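Local structure of NOL1/NOP2/sun family protein (Enterococcus faecium, 3M4X) at residues E244-S247 against W248-E251; P360-D363 against G364-V367; A101-K104 against P105-V109. The protein probably methylates ribosomal RNA as an S-adenosylmethionine-dependent transferase of the NOL1/NOP2/Sun family, pairing a Rossmann-like methyltransferase domain with a C-terminal PUA-like RNA-binding domain. All blocks are in the same frame, centred on the assembly; numbering follows the deposited sequence.

How the contacts relate
All three contacts are local, formed within one continuous run of chain each. Contacts 1 and 3 belong to the methyltransferase domain, contact 1 on a helix packed against the sheet and contact 3 on the turn leading into the central strand 108-111; their centres are 24 Å apart. Contact 2 comes from the C-terminal region, yet leads into strand 367-370, which extends the same sheet. Its nearest atoms approach contact 3 to about 7 Å without touching, whereas those of contacts 1 and 2 remain about 22 Å apart. In class I methyltransferases the cofactor binds at the carboxyl ends of the parallel strands, and contact 3 marks the amino end of one.

Contact 1: E244-S247 against W248-E251; sequences EIIS and WLVE
Four backbone bonds tie residues 244-247 to residues 248-251, each running from an amide to the carbonyl four positions earlier. Trp248 N reaches Glu244 O at 2.9 Å and Leu249 N reaches Ile245 O in the same way, followed by Val250 N on Ile246 O. The last, from Glu251 N to Ser247 O (2.8 Å), has the most bent N-H...O angle of the series, 145°, although the amide stands nearly in line with the C=O bond. This is the regular pattern of an alpha-helix, here helix 243-252 of the Rossmann-like methyltransferase domain, which packs on strands 228-234 and 295-302 and beside helix 205-222.

Apolar contacts between successive turns are looser. Ile246 CD1 meets Leu249 CD1 at 4.3 Å, with both residues pressed towards the sheet, and Ile246 CG2 meets Val250 CG2 at 4.5 Å.

Side-chain carbons also lie against backbone carbonyls. Val250 CG2, the branch beside the backbone N, leans back to 3.2 Å from Ile246 O. In Trp248, CG is anti to the backbone N (chi1 178°), which carries the indole outward, away from residues 244-247; Ile245 O lies at the ring's edge, near its plane and 4.0 Å from CE3, while Gln214 of helix 205-222 touches the indole.

The polar side chains of Ser247 and Glu251 find partners beyond the two segments: Ser247 OG bonds both Glu243 O, one turn earlier in the same helix, and Ser275 N. Glu251 folds its CG against Ser247 O (3.4 Å), and its OE2 bonds Ser275 OG.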
ATOM      1  N   GLU A 244     -14.373   0.960 -21.602  1.00 37.47           N
ATOM      2  CA  GLU A 244     -15.827   1.068 -21.509  1.00 39.06           C
ATOM      3  C   GLU A 244     -16.235   1.586 -20.131  1.00 41.71           C
ATOM      4  O   GLU A 244     -17.182   2.353 -20.023  1.00 40.73           O
ATOM      5  CB  GLU A 244     -16.537  -0.244 -21.865  1.00 36.78           C
ATOM      6  CG  GLU A 244     -16.452  -0.588 -23.355  1.00 40.98           C
ATOM      7  CD  GLU A 244     -17.241  -1.849 -23.735  1.00 46.64           C
ATOM      8  OE1 GLU A 244     -18.203  -2.191 -23.021  1.00 51.79           O
ATOM      9  OE2 GLU A 244     -16.898  -2.493 -24.751  1.00 47.09           O
ATOM     10  N   ILE A 245     -15.495   1.182 -19.096  1.00 40.56           N
ATOM     11  CA  ILE A 245     -15.665   1.734 -17.752  1.00 41.38           C
ATOM     12  C   ILE A 245     -15.380   3.245 -17.693  1.00 39.86           C
ATOM     13  O   ILE A 245     -16.150   4.005 -17.104  1.00 40.13           O
ATOM     14  CB  ILE A 245     -14.780   1.000 -16.725  1.00 42.64           C
ATOM     15  CG1 ILE A 245     -15.404  -0.346 -16.358  1.00 41.34           C
ATOM     16  CG2 ILE A 245     -14.614   1.841 -15.460  1.00 41.83           C
ATOM     17  CD1 ILE A 245     -16.838  -0.241 -15.846  1.00 35.37           C
ATOM     18  N   ILE A 246     -14.280   3.679 -18.310  1.00 33.77           N
ATOM     19  CA  ILE A 246     -13.971   5.106 -18.387  1.00 28.96           C
ATOM     20  C   ILE A 246     -15.019   5.920 -19.173  1.00 37.16           C
ATOM     21  O   ILE A 246     -15.329   7.055 -18.813  1.00 43.49           O
ATOM     22  CB  ILE A 246     -12.573   5.362 -18.972  1.00 32.48           C
ATOM     23  CG1 ILE A 246     -11.529   4.495 -18.262  1.00 30.77           C
ATOM     24  CG2 ILE A 246     -12.210   6.834 -18.834  1.00 32.57           C
ATOM     25  CD1 ILE A 246     -11.483   4.733 -16.774  1.00 30.69           C
ATOM     26  N   SER A 247     -15.555   5.346 -20.249  1.00 36.80           N
ATOM     27  CA  SER A 247     -16.610   6.005 -21.014  1.00 36.82           C
ATOM     28  C   SER A 247     -17.831   6.161 -20.134  1.00 31.31           C
ATOM     29  O   SER A 247     -18.409   7.229 -20.038  1.00 41.00           O
ATOM     30  CB  SER A 247     -16.986   5.164 -22.246  1.00 35.86           C
ATOM     31  OG  SER A 247     -15.850   4.924 -23.049  1.00 32.92           O
ATOM     32  N   TRP A 248     -18.230   5.059 -19.518  1.00 32.49           N
ATOM     33  CA  TRP A 248     -19.339   5.045 -18.590  1.00 38.62           C
ATOM     34  C   TRP A 248     -19.180   6.121 -17.507  1.00 38.06           C
ATOM     35  O   TRP A 248     -20.131   6.848 -17.204  1.00 41.88           O
ATOM     36  CB  TRP A 248     -19.464   3.653 -17.966  1.00 41.04           C
ATOM     37  CG  TRP A 248     -20.560   3.559 -16.948  1.00 47.07           C
ATOM     38  CD1 TRP A 248     -21.888   3.356 -17.190  1.00 40.38           C
ATOM     39  CD2 TRP A 248     -20.420   3.661 -15.522  1.00 44.56           C
ATOM     40  NE1 TRP A 248     -22.582   3.324 -16.007  1.00 44.89           N
ATOM     41  CE2 TRP A 248     -21.708   3.511 -14.967  1.00 43.18           C
ATOM     42  CE3 TRP A 248     -19.330   3.866 -14.661  1.00 45.93           C
ATOM     43  CZ2 TRP A 248     -21.939   3.547 -13.593  1.00 38.39           C
ATOM     44  CZ3 TRP A 248     -19.557   3.905 -13.298  1.00 41.30           C
ATOM     45  CH2 TRP A 248     -20.857   3.755 -12.777  1.00 43.05           C
ATOM     46  N   LEU A 249     -17.981   6.230 -16.932  1.00 34.07           N
ATOM     47  CA  LEU A 249     -17.701   7.296 -15.959  1.00 35.26           C
ATOM     48  C   LEU A 249     -17.937   8.682 -16.552  1.00 36.97           C
ATOM     49  O   LEU A 249     -18.610   9.517 -15.948  1.00 33.33           O
ATOM     50  CB  LEU A 249     -16.264   7.209 -15.430  1.00 34.54           C
ATOM     51  CG  LEU A 249     -15.961   6.175 -14.345  1.00 34.55           C
ATOM     52  CD1 LEU A 249     -14.457   6.120 -14.012  1.00 34.98           C
ATOM     53  CD2 LEU A 249     -16.775   6.497 -13.116  1.00 30.48           C
ATOM     54  N   VAL A 250     -17.363   8.926 -17.729  1.00 36.55           N
ATOM     55  CA  VAL A 250     -17.464  10.226 -18.390  1.00 33.21           C
ATOM     56  C   VAL A 250     -18.900  10.556 -18.822  1.00 38.83           C
ATOM     57  O   VAL A 250     -19.300  11.723 -18.852  1.00 38.81           O
ATOM     58  CB  VAL A 250     -16.532  10.303 -19.622  1.00 34.33           C
ATOM     59  CG1 VAL A 250     -16.831  11.550 -20.463  1.00 31.30           C
ATOM     60  CG2 VAL A 250     -15.078  10.271 -19.190  1.00 28.50           C
ATOM     61  N   GLU A 251     -19.674   9.529 -19.143  1.00 33.76           N
ATOM     62  CA  GLU A 251     -21.050   9.751 -19.571  1.00 38.94           C
ATOM     63  C   GLU A 251     -21.995  10.020 -18.412  1.00 41.70           C
ATOM     64  O   GLU A 251     -22.982  10.741 -18.561  1.00 39.74           O
ATOM     65  CB  GLU A 251     -21.548   8.570 -20.410  1.00 38.63           C
ATOM     66  CG  GLU A 251     -20.963   8.578 -21.812  1.00 40.00           C
ATOM     67  CD  GLU A 251     -21.035   7.232 -22.502  1.00 48.79           C
ATOM     68  OE1 GLU A 251     -21.445   6.243 -21.859  1.00 48.58           O
ATOM     69  OE2 GLU A 251     -20.659   7.164 -23.690  1.00 53.37           O
TER

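Contact 2: P360-D363 against G364-V367; sequences PSLD and GLKV
Leu365 lies over one face of the flat peptide group that links Leu362 to Asp363. Its CD1 sits above that plane, 4.0 Å from Leu362 O, and its CB closes in on the same oxygen at 3.2 Å. The amide of Leu365 rises to Leu362 O from this face too, tilted 32° from the carbonyl plane, and forms a 2.9 Å hydrogen bond. CB of Leu362 lies on the opposite side of the plane. Gly364 N also comes near Leu362 O (3.2 Å), but at too poor an angle to bond.

The bond from Leu365 N to Leu362 O closes a type II beta turn, with Asp363 and Gly364 at its two central positions. Gly364 takes a positive phi (93°), a conformation in which a CB would collide with Asp363 O; having none, it lets the chain reverse here. On the approach to the turn, Ser361 OG receives a weak hydrogen bond from Asp363 N (3.5 Å), the pairing found in an ST turn.

Leu362, the first residue of the turn, meets Val367 past its end through methyl groups, CD1 against CG2 at 4.0 Å, their side chains crossing at about a right angle. The branch that touches is placed by the torsion of Val367, whose CG1 is anti to the backbone N (chi1 169°) while CG2 stands beside it. Val367 opens strand 367-370, antiparallel to strand 158-161 of the methyltransferase sheet, and touches Ile159 there. Leu365 packs on Thr161, His163 and His171, and the backbone of Lys366 bonds that of Asn162.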
ATOM      1  N   PRO A 360     -11.972  11.461  10.568  1.00 46.87           N
ATOM      2  CA  PRO A 360     -13.307  11.818  11.050  1.00 46.32           C
ATOM      3  C   PRO A 360     -13.598  10.947  12.256  1.00 48.20           C
ATOM      4  O   PRO A 360     -12.715  10.228  12.727  1.00 49.02           O
ATOM      5  CB  PRO A 360     -14.226  11.391   9.891  1.00 45.67           C
ATOM      6  CG  PRO A 360     -13.329  11.031   8.762  1.00 42.71           C
ATOM      7  CD  PRO A 360     -12.037  10.607   9.373  1.00 40.77           C
ATOM      8  N   SER A 361     -14.825  10.974  12.744  1.00 52.74           N
ATOM      9  CA  SER A 361     -15.186  10.023  13.777  1.00 57.97           C
ATOM     10  C   SER A 361     -15.225   8.633  13.169  1.00 56.15           C
ATOM     11  O   SER A 361     -15.779   8.431  12.087  1.00 57.50           O
ATOM     12  CB  SER A 361     -16.539  10.356  14.397  1.00 59.86           C
ATOM     13  OG  SER A 361     -16.863   9.387  15.379  1.00 61.61           O
ATOM     14  N   LEU A 362     -14.645   7.671  13.867  1.00 58.55           N
ATOM     15  CA  LEU A 362     -14.590   6.312  13.352  1.00 65.03           C
ATOM     16  C   LEU A 362     -15.662   5.405  13.954  1.00 67.40           C
ATOM     17  O   LEU A 362     -15.712   4.209  13.651  1.00 64.38           O
ATOM     18  CB  LEU A 362     -13.201   5.721  13.579  1.00 65.04           C
ATOM     19  CG  LEU A 362     -12.052   6.527  12.971  1.00 61.07           C
ATOM     20  CD1 LEU A 362     -10.748   5.790  13.197  1.00 63.87           C
ATOM     21  CD2 LEU A 362     -12.285   6.772  11.485  1.00 52.43           C
ATOM     22  N   ASP A 363     -16.511   5.970  14.811  1.00 68.37           N
ATOM     23  CA  ASP A 363     -17.617   5.206  15.381  1.00 69.11           C
ATOM     24  C   ASP A 363     -18.438   4.571  14.257  1.00 60.72           C
ATOM     25  O   ASP A 363     -18.858   5.257  13.321  1.00 55.83           O
ATOM     26  CB  ASP A 363     -18.499   6.098  16.264  1.00 76.23           C
ATOM     27  CG  ASP A 363     -17.747   6.659  17.469  1.00 83.88           C
ATOM     28  OD1 ASP A 363     -16.857   5.960  18.003  1.00 84.51           O
ATOM     29  OD2 ASP A 363     -18.049   7.797  17.885  1.00 86.69           O
ATOM     30  N   GLY A 364     -18.645   3.258  14.335  1.00 54.12           N
ATOM     31  CA  GLY A 364     -19.418   2.563  13.324  1.00 48.23           C
ATOM     32  C   GLY A 364     -18.551   1.992  12.216  1.00 53.02           C
ATOM     33  O   GLY A 364     -19.051   1.359  11.282  1.00 59.29           O
ATOM     34  N   LEU A 365     -17.244   2.202  12.313  1.00 53.60           N
ATOM     35  CA  LEU A 365     -16.329   1.646  11.324  1.00 54.24           C
ATOM     36  C   LEU A 365     -15.605   0.419  11.855  1.00 54.35           C
ATOM     37  O   LEU A 365     -15.236   0.362  13.025  1.00 60.23           O
ATOM     38  CB  LEU A 365     -15.307   2.689  10.887  1.00 55.99           C
ATOM     39  CG  LEU A 365     -15.506   3.373   9.539  1.00 58.56           C
ATOM     40  CD1 LEU A 365     -15.918   4.816   9.735  1.00 59.68           C
ATOM     41  CD2 LEU A 365     -14.213   3.304   8.761  1.00 55.22           C
ATOM     42  N   LYS A 366     -15.415  -0.571  10.993  1.00 48.73           N
ATOM     43  CA  LYS A 366     -14.508  -1.664  11.298  1.00 50.63           C
ATOM     44  C   LYS A 366     -13.073  -1.197  10.997  1.00 49.71           C
ATOM     45  O   LYS A 366     -12.648  -1.145   9.842  1.00 43.82           O
ATOM     46  CB  LYS A 366     -14.871  -2.912  10.489  1.00 48.91           C
ATOM     47  CG  LYS A 366     -16.276  -3.417  10.734  1.00 56.62           C
ATOM     48  CD  LYS A 366     -16.578  -4.655   9.900  1.00 64.56           C
ATOM     49  CE  LYS A 366     -17.887  -5.290  10.330  1.00 73.04           C
ATOM     50  NZ  LYS A 366     -18.179  -6.541   9.574  1.00 78.22           N
ATOM     51  N   VAL A 367     -12.344  -0.837  12.046  1.00 49.75           N
ATOM     52  CA  VAL A 367     -11.003  -0.302  11.892  1.00 50.25           C
ATOM     53  C   VAL A 367      -9.976  -1.255  12.480  1.00 56.48           C
ATOM     54  O   VAL A 367      -9.947  -1.476  13.693  1.00 56.59           O
ATOM     55  CB  VAL A 367     -10.866   1.059  12.566  1.00 49.83           C
ATOM     56  CG1 VAL A 367      -9.416   1.464  12.618  1.00 54.61           C
ATOM     57  CG2 VAL A 367     -11.684   2.097  11.825  1.00 48.16           C
TER

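Contact 3: A101-K104 against P105-V109; sequences AAAK and PGEKV
The backbone N of Lys104 donates a 2.9 Å hydrogen bond to Glu107 OE1, a side-chain bond that spans the neck of a tight turn. The amide does not lie in the plane of the carboxylate but meets OE1 from above it, 62° out of that plane. Glu107 reaches back this far because its CG stands beside its own backbone N (chi1 -76°) and the chain beyond is extended. The carboxylate therefore lies against Lys104, with CD 3.8 Å from Lys104 CB, and close to Ala103, whose CA is 3.5 Å from OE1. The other oxygen, OE2, forms a salt bridge with Arg178 and touches the aliphatic CD of Lys104 at 3.9 Å. The lysine bends at chi3, and its NZ stays 5.0 Å from OE2, too far for direct contact, though the two opposite charges probably attract.

A second bond, from Glu107 N to Lys104 O (3.1 Å), closes a type II beta turn. Pro105 and Gly106 fill its middle positions, the glycine with a phi of 97° that would drive a CB into the preceding carbonyl oxygen. Residues 104 and 107 are thus joined twice, once through the backbone and once through the glutamate side chain.

At the two ends of the turn, Ala103 CB packs on Val109 CG2 at 4.2 Å, and both residues rest on Met127 of helix 118-127. Helix 95-101 ends just before this point: Ala102 departs from it with positive phi, and Ala103 N bonds Gln126 OE1. The chain then enters strand 108-111, which lies in the middle of the parallel part of the Rossmann-like sheet, flanked by strand 132-136 on one side and strand 176-182, which supplies Arg178, on the other.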
ATOM      1  N   ALA A 101      -1.107   7.816  -9.495  1.00 36.05           N
ATOM      2  CA  ALA A 101      -1.880   8.449  -8.437  1.00 32.47           C
ATOM      3  C   ALA A 101      -1.226   9.710  -7.908  1.00 34.13           C
ATOM      4  O   ALA A 101      -1.920  10.662  -7.560  1.00 37.20           O
ATOM      5  CB  ALA A 101      -2.147   7.460  -7.298  1.00 28.94           C
ATOM      6  N   ALA A 102       0.104   9.715  -7.849  1.00 32.74           N
ATOM      7  CA  ALA A 102       0.864  10.857  -7.323  1.00 33.67           C
ATOM      8  C   ALA A 102       0.162  11.588  -6.166  1.00 32.47           C
ATOM      9  O   ALA A 102      -0.172  12.773  -6.262  1.00 28.49           O
ATOM     10  CB  ALA A 102       1.208  11.829  -8.433  1.00 36.20           C
ATOM     11  N   ALA A 103      -0.046  10.867  -5.072  1.00 24.24           N
ATOM     12  CA  ALA A 103      -0.565  11.460  -3.851  1.00 25.01           C
ATOM     13  C   ALA A 103       0.393  12.549  -3.364  1.00 35.66           C
ATOM     14  O   ALA A 103       1.599  12.475  -3.574  1.00 32.35           O
ATOM     15  CB  ALA A 103      -0.716  10.391  -2.795  1.00 20.40           C
ATOM     16  N   LYS A 104      -0.147  13.559  -2.697  1.00 42.40           N
ATOM     17  CA  LYS A 104       0.674  14.641  -2.184  1.00 35.71           C
ATOM     18  C   LYS A 104       0.616  14.670  -0.664  1.00 34.38           C
ATOM     19  O   LYS A 104      -0.420  14.368  -0.073  1.00 36.80           O
ATOM     20  CB  LYS A 104       0.199  15.980  -2.748  1.00 39.84           C
ATOM     21  CG  LYS A 104       0.308  16.100  -4.272  1.00 44.80           C
ATOM     22  CD  LYS A 104      -0.501  17.292  -4.787  1.00 56.84           C
ATOM     23  CE  LYS A 104      -0.137  18.588  -4.059  1.00 68.06           C
ATOM     24  NZ  LYS A 104      -1.070  19.720  -4.392  1.00 72.03           N
ATOM     25  N   PRO A 105       1.743  15.019  -0.024  1.00 26.66           N
ATOM     26  CA  PRO A 105       1.763  15.252   1.420  1.00 25.27           C
ATOM     27  C   PRO A 105       0.595  16.127   1.837  1.00 29.94           C
ATOM     28  O   PRO A 105       0.400  17.202   1.252  1.00 32.41           O
ATOM     29  CB  PRO A 105       3.076  16.019   1.620  1.00 31.33           C
ATOM     30  CG  PRO A 105       3.999  15.454   0.516  1.00 25.28           C
ATOM     31  CD  PRO A 105       3.055  15.266  -0.659  1.00 25.18           C
ATOM     32  N   GLY A 106      -0.183  15.670   2.817  1.00 27.43           N
ATOM     33  CA  GLY A 106      -1.270  16.482   3.350  1.00 30.02           C
ATOM     34  C   GLY A 106      -2.650  16.194   2.769  1.00 32.95           C
ATOM     35  O   GLY A 106      -3.660  16.688   3.274  1.00 31.14           O
ATOM     36  N   GLU A 107      -2.706  15.393   1.707  1.00 28.98           N
ATOM     37  CA  GLU A 107      -3.986  15.056   1.101  1.00 29.39           C
ATOM     38  C   GLU A 107      -4.743  14.051   1.951  1.00 26.96           C
ATOM     39  O   GLU A 107      -4.152  13.306   2.733  1.00 35.53           O
ATOM     40  CB  GLU A 107      -3.785  14.475  -0.311  1.00 27.97           C
ATOM     41  CG  GLU A 107      -3.444  15.501  -1.368  1.00 28.47           C
ATOM     42  CD  GLU A 107      -3.465  14.903  -2.774  1.00 30.44           C
ATOM     43  OE1 GLU A 107      -3.062  13.738  -2.935  1.00 30.42           O
ATOM     44  OE2 GLU A 107      -3.901  15.598  -3.709  1.00 31.61           O
ATOM     45  N   LYS A 108      -6.053  14.015   1.778  1.00 30.00           N
ATOM     46  CA  LYS A 108      -6.841  12.885   2.252  1.00 33.50           C
ATOM     47  C   LYS A 108      -6.978  11.887   1.102  1.00 28.53           C
ATOM     48  O   LYS A 108      -7.510  12.213   0.037  1.00 31.08           O
ATOM     49  CB  LYS A 108      -8.198  13.351   2.789  1.00 31.86           C
ATOM     50  CG  LYS A 108      -8.066  14.289   3.999  1.00 35.11           C
ATOM     51  CD  LYS A 108      -9.395  14.960   4.352  1.00 35.46           C
ATOM     52  CE  LYS A 108      -9.737  16.079   3.388  1.00 37.55           C
ATOM     53  NZ  LYS A 108     -11.130  16.584   3.631  1.00 42.19           N
ATOM     54  N   VAL A 109      -6.475  10.672   1.318  1.00 26.73           N
ATOM     55  CA  VAL A 109      -6.327   9.711   0.231  1.00 27.07           C
ATOM     56  C   VAL A 109      -6.995   8.389   0.575  1.00 24.22           C
ATOM     57  O   VAL A 109      -6.863   7.895   1.676  1.00 29.50           O
ATOM     58  CB  VAL A 109      -4.818   9.464  -0.113  1.00 27.51           C
ATOM     59  CG1 VAL A 109      -4.673   8.467  -1.259  1.00 19.89           C
ATOM     60  CG2 VAL A 109      -4.112  10.768  -0.434  1.00 24.06           C
TER